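Local coordinates for protein ADP-dependent (S)-NAD(P)H-hydrate dehydratase (Streptococcus mutans, PDB 3BGK) that probably dehydrates the S-form of the damaged cofactor NAD(P)HX, spending ADP, which is converted to AMP, as part of nicotinamide nucleotide repair, at residues 123-137 against 153-167. Sequence-based numbering, arbitrary orientation.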
loop_
_atom_site.group_PDB
_atom_site.type_symbol
_atom_site.label_atom_id
_atom_site.label_comp_id
_atom_site.label_asym_id
_atom_site.label_seq_id
_atom_site.Cartn_x
_atom_site.Cartn_y
_atom_site.Cartn_z
ATOM N N ILE A 123 10.293 -7.042 25.449
ATOM C CA ILE A 123 11.076 -8.276 25.534
ATOM C C ILE A 123 10.439 -9.247 26.540
ATOM O O ILE A 123 10.256 -10.431 26.222
ATOM C CB ILE A 123 12.571 -8.012 25.854
ATOM C CG1 ILE A 123 13.280 -7.404 24.638
ATOM C CG2 ILE A 123 13.286 -9.305 26.247
ATOM C CD1 ILE A 123 14.483 -6.541 24.986
ATOM N N THR A 124 10.072 -8.737 27.723
ATOM C CA THR A 124 9.418 -9.545 28.770
ATOM C C THR A 124 8.029 -10.063 28.382
ATOM O O THR A 124 7.573 -11.072 28.924
ATOM C CB THR A 124 9.264 -8.781 30.121
ATOM O OG1 THR A 124 8.158 -7.874 30.039
ATOM C CG2 THR A 124 10.535 -8.016 30.494
ATOM N N ALA A 125 7.349 -9.360 27.478
ATOM C CA ALA A 125 6.032 -9.786 26.986
ATOM C C ALA A 125 6.120 -10.829 25.853
ATOM O O ALA A 125 5.143 -11.516 25.555
ATOM C CB ALA A 125 5.221 -8.576 26.540
ATOM N N ALA A 126 7.295 -10.943 25.232
ATOM C CA ALA A 126 7.500 -11.846 24.097
ATOM C C ALA A 126 7.866 -13.270 24.518
ATOM O O ALA A 126 8.539 -13.468 25.535
ATOM C CB ALA A 126 8.576 -11.281 23.175
ATOM N N ASP A 127 7.423 -14.252 23.730
ATOM C CA ASP A 127 7.855 -15.649 23.875
ATOM C C ASP A 127 9.062 -15.942 22.981
ATOM O O ASP A 127 9.923 -16.747 23.323
ATOM C CB ASP A 127 6.728 -16.611 23.502
ATOM C CG ASP A 127 5.470 -16.388 24.311
ATOM O OD1 ASP A 127 5.540 -16.421 25.562
ATOM O OD2 ASP A 127 4.401 -16.187 23.694
ATOM N N VAL A 128 9.098 -15.284 21.824
ATOM C CA VAL A 128 10.151 -15.463 20.831
ATOM C C VAL A 128 10.693 -14.092 20.436
ATOM O O VAL A 128 9.922 -13.177 20.148
ATOM C CB VAL A 128 9.612 -16.204 19.578
ATOM C CG1 VAL A 128 10.615 -16.154 18.420
ATOM C CG2 VAL A 128 9.257 -17.653 19.924
ATOM N N VAL A 129 12.013 -13.947 20.446
ATOM C CA VAL A 129 12.640 -12.697 20.028
ATOM C C VAL A 129 13.510 -12.933 18.797
ATOM O O VAL A 129 14.502 -13.669 18.849
ATOM C CB VAL A 129 13.443 -12.017 21.174
ATOM C CG1 VAL A 129 14.172 -10.762 20.670
ATOM C CG2 VAL A 129 12.518 -11.659 22.336
ATOM N N LEU A 130 13.105 -12.332 17.679
ATOM C CA LEU A 130 13.874 -12.409 16.448
ATOM C C LEU A 130 14.633 -11.107 16.250
ATOM O O LEU A 130 14.059 -10.079 15.895
ATOM C CB LEU A 130 12.982 -12.721 15.236
ATOM C CG LEU A 130 13.545 -12.532 13.818
ATOM C CD1 LEU A 130 14.890 -13.244 13.591
ATOM C CD2 LEU A 130 12.530 -12.977 12.784
HETATM N N MSE A 131 15.934 -11.162 16.476
HETATM C CA MSE A 131 16.762 -9.987 16.324
HETATM C C MSE A 131 17.721 -10.174 15.159
HETATM O O MSE A 131 18.337 -11.222 15.023
HETATM C CB MSE A 131 17.515 -9.737 17.621
HETATM C CG MSE A 131 18.341 -8.473 17.643
HETATM SE SE MSE A 131 19.389 -8.366 19.283
HETATM C CE MSE A 131 20.061 -10.197 19.369
ATOM N N GLY A 132 17.820 -9.165 14.299
ATOM C CA GLY A 132 18.872 -9.155 13.291
ATOM C C GLY A 132 18.557 -8.709 11.877
ATOM O O GLY A 132 19.407 -8.078 11.242
ATOM N N PRO A 133 17.363 -9.054 11.352
ATOM C CA PRO A 133 17.117 -8.684 9.953
ATOM C C PRO A 133 17.071 -7.166 9.772
ATOM O O PRO A 133 16.166 -6.501 10.273
ATOM C CB PRO A 133 15.764 -9.342 9.628
ATOM C CG PRO A 133 15.124 -9.627 10.936
ATOM C CD PRO A 133 16.219 -9.772 11.953
ATOM N N GLY A 134 18.074 -6.633 9.083
ATOM C CA GLY A 134 18.188 -5.195 8.868
ATOM C C GLY A 134 18.629 -4.394 10.082
ATOM O O GLY A 134 18.521 -3.165 10.088
ATOM N N LEU A 135 19.132 -5.082 11.107
ATOM C CA LEU A 135 19.592 -4.434 12.337
ATOM C C LEU A 135 20.757 -3.468 12.082
ATOM O O LEU A 135 20.888 -2.452 12.764
ATOM C CB LEU A 135 20.000 -5.491 13.378
ATOM C CG LEU A 135 20.365 -5.079 14.816
ATOM C CD1 LEU A 135 19.194 -4.407 15.529
ATOM C CD2 LEU A 135 20.843 -6.276 15.616
ATOM N N ALA A 136 21.582 -3.798 11.087
ATOM C CA ALA A 136 22.847 -3.103 10.815
ATOM C C ALA A 136 23.843 -3.270 11.972
ATOM O O ALA A 136 23.642 -4.112 12.858
ATOM C CB ALA A 136 22.619 -1.620 10.465
ATOM N N GLU A 137 24.917 -2.483 11.951
ATOM C CA GLU A 137 26.031 -2.682 12.879
ATOM C C GLU A 137 26.504 -1.406 13.569
ATOM O O GLU A 137 27.490 -1.433 14.311
ATOM C CB GLU A 137 27.197 -3.389 12.172
ATOM C CG GLU A 137 26.942 -4.875 11.941
ATOM C CD GLU A 137 28.005 -5.553 11.099
ATOM O OE1 GLU A 137 29.193 -5.542 11.497
ATOM O OE2 GLU A 137 27.641 -6.117 10.043
ATOM N N GLU A 153 15.191 -14.026 28.764
ATOM C CA GLU A 153 14.864 -14.907 29.869
ATOM C C GLU A 153 15.026 -16.352 29.395
ATOM O O GLU A 153 14.978 -16.608 28.191
ATOM C CB GLU A 153 13.429 -14.622 30.334
ATOM C CG GLU A 153 13.158 -13.133 30.674
ATOM C CD GLU A 153 11.670 -12.785 30.805
ATOM O OE1 GLU A 153 11.372 -11.642 31.209
ATOM O OE2 GLU A 153 10.798 -13.637 30.509
ATOM N N PRO A 154 15.244 -17.301 30.327
ATOM C CA PRO A 154 15.495 -18.716 29.971
ATOM C C PRO A 154 14.363 -19.452 29.221
ATOM O O PRO A 154 14.640 -20.373 28.444
ATOM C CB PRO A 154 15.736 -19.379 31.332
ATOM C CG PRO A 154 16.104 -18.246 32.254
ATOM C CD PRO A 154 15.294 -17.091 31.787
ATOM N N LYS A 155 13.110 -19.061 29.453
ATOM C CA LYS A 155 11.968 -19.689 28.768
ATOM C C LYS A 155 11.737 -19.168 27.336
ATOM O O LYS A 155 10.894 -19.698 26.604
ATOM C CB LYS A 155 10.683 -19.524 29.599
ATOM N N GLN A 156 12.486 -18.138 26.950
ATOM C CA GLN A 156 12.326 -17.497 25.650
ATOM C C GLN A 156 13.185 -18.136 24.561
ATOM O O GLN A 156 14.296 -18.588 24.828
ATOM C CB GLN A 156 12.695 -16.022 25.748
ATOM C CG GLN A 156 11.732 -15.160 26.524
ATOM C CD GLN A 156 12.141 -13.707 26.492
ATOM O OE1 GLN A 156 13.326 -13.384 26.591
ATOM N NE2 GLN A 156 11.169 -12.818 26.343
ATOM N N THR A 157 12.664 -18.153 23.336
ATOM C CA THR A 157 13.432 -18.566 22.162
ATOM C C THR A 157 14.051 -17.339 21.490
ATOM O O THR A 157 13.369 -16.342 21.229
ATOM C CB THR A 157 12.557 -19.344 21.158
ATOM O OG1 THR A 157 11.876 -20.399 21.847
ATOM C CG2 THR A 157 13.403 -19.945 20.039
ATOM N N LEU A 158 15.348 -17.414 21.227
ATOM C CA LEU A 158 16.070 -16.294 20.640
ATOM C C LEU A 158 16.629 -16.677 19.279
ATOM O O LEU A 158 17.423 -17.620 19.163
ATOM C CB LEU A 158 17.192 -15.816 21.573
ATOM C CG LEU A 158 18.111 -14.686 21.088
ATOM C CD1 LEU A 158 17.366 -13.352 20.971
ATOM C CD2 LEU A 158 19.327 -14.553 22.006
ATOM N N ILE A 159 16.193 -15.943 18.258
ATOM C CA ILE A 159 16.692 -16.119 16.902
ATOM C C ILE A 159 17.612 -14.955 16.562
ATOM O O ILE A 159 17.224 -13.783 16.646
ATOM C CB ILE A 159 15.557 -16.247 15.855
ATOM C CG1 ILE A 159 14.489 -17.235 16.337
ATOM C CG2 ILE A 159 16.121 -16.694 14.513
ATOM C CD1 ILE A 159 13.145 -17.057 15.668
ATOM N N ILE A 160 18.839 -15.300 16.191
ATOM C CA ILE A 160 19.856 -14.322 15.855
ATOM C C ILE A 160 20.114 -14.417 14.356
ATOM O O ILE A 160 20.571 -15.446 13.853
ATOM C CB ILE A 160 21.149 -14.558 16.672
ATOM C CG1 ILE A 160 20.838 -14.535 18.178
ATOM C CG2 ILE A 160 22.208 -13.516 16.316
ATOM C CD1 ILE A 160 21.916 -15.153 19.052
ATOM N N ASP A 161 19.799 -13.338 13.651
ATOM C CA ASP A 161 19.765 -13.355 12.196
ATOM C C ASP A 161 20.692 -12.307 11.621
ATOM O O ASP A 161 21.017 -11.329 12.291
ATOM C CB ASP A 161 18.337 -13.109 11.710
ATOM C CG ASP A 161 18.198 -13.231 10.210
ATOM O OD1 ASP A 161 18.175 -14.368 9.702
ATOM O OD2 ASP A 161 18.110 -12.185 9.532
ATOM N N GLY A 162 21.126 -12.524 10.384
ATOM C CA GLY A 162 21.874 -11.528 9.632
ATOM C C GLY A 162 22.981 -10.877 10.426
ATOM O O GLY A 162 23.776 -11.567 11.051
ATOM N N SER A 163 22.996 -9.545 10.429
ATOM C CA SER A 163 24.066 -8.750 11.037
ATOM C C SER A 163 24.229 -8.956 12.545
ATOM O O SER A 163 25.285 -8.646 13.105
ATOM C CB SER A 163 23.877 -7.259 10.726
ATOM O OG SER A 163 22.901 -6.670 11.569
ATOM N N ALA A 164 23.191 -9.478 13.195
ATOM C CA ALA A 164 23.271 -9.789 14.621
ATOM C C ALA A 164 24.207 -10.972 14.893
ATOM O O ALA A 164 24.664 -11.153 16.013
ATOM C CB ALA A 164 21.887 -10.035 15.198
ATOM N N ILE A 165 24.489 -11.768 13.866
ATOM C CA ILE A 165 25.481 -12.834 13.969
ATOM C C ILE A 165 26.878 -12.235 14.123
ATOM O O ILE A 165 27.660 -12.687 14.964
ATOM C CB ILE A 165 25.428 -13.799 12.759
ATOM C CG1 ILE A 165 24.080 -14.532 12.696
ATOM C CG2 ILE A 165 26.579 -14.799 12.812
ATOM C CD1 ILE A 165 23.886 -15.629 13.742
ATOM N N ASN A 166 27.177 -11.210 13.319
ATOM C CA ASN A 166 28.409 -10.421 13.465
ATOM C C ASN A 166 28.516 -9.770 14.845
ATOM O O ASN A 166 29.599 -9.705 15.428
ATOM C CB ASN A 166 28.492 -9.322 12.405
ATOM C CG ASN A 166 28.211 -9.824 11.005
ATOM O OD1 ASN A 166 28.685 -10.886 10.601
ATOM N ND2 ASN A 166 27.445 -9.047 10.249
ATOM N N LEU A 167 27.388 -9.277 15.349
ATOM C CA LEU A 167 27.326 -8.619 16.653
ATOM C C LEU A 167 27.554 -9.608 17.783
ATOM O O LEU A 167 28.200 -9.283 18.780
ATOM C CB LEU A 167 25.987 -7.896 16.826
ATOM C CG LEU A 167 25.943 -6.378 16.628
ATOM C CD1 LEU A 167 26.739 -5.928 15.418
ATOM C CD2 LEU A 167 24.498 -5.908 16.525
#
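V129 and L158 are paired on neighbouring parallel strands, 128-131 and 157-161, whose connection through helix 139-151 makes a beta-alpha-beta unit of the three-layer alpha/beta fold. Backbone bonds run from T157 N to D127 O at one end and from D161 N to M131 O at the other. On the face carrying V128, L130, T157 and I159, V128 and T157 point the same way side by side, V128 CG2 meeting T157 CB, while V128 CG1 reaches I159 CD1 at 3.8 Å. L130, its CG anti to the backbone N (chi1 166°), lays CD1 against I159 CG2 at 3.8 Å; helix 249-263 covers V128 and I159. The other face looks to helix 139-151: L158 CD1 lies 4.1 Å from V129 CG1, their side chains crossing at a slant, L158 also packs on W149, and selenomethionine M131 meets F145.

Before the strands, the extended chain of Q156 carries its amide back to the end of helix 116-125. NE2 gives a bond of 2.8 Å to A126 O, which lies near the amide plane, and a weaker, bent one to I123 O; OE1 accepts from E153 N, fixing the buried amide's rotation.

At the C-terminal end of strand 157-161, D161 OD2 lies over the face of the P133 ring, while OD1 is hydrogen-bonded to T184 OG1 and forms a salt bridge with NZ of K222, a predicted AMP ligand; G134 in the adjoining turn is a predicted NADPHX ligand. L135 CD2 touches both A164 CB and L167 CD2, and S163 OG donates to A136 O at 3.0 Å from above its carbonyl plane.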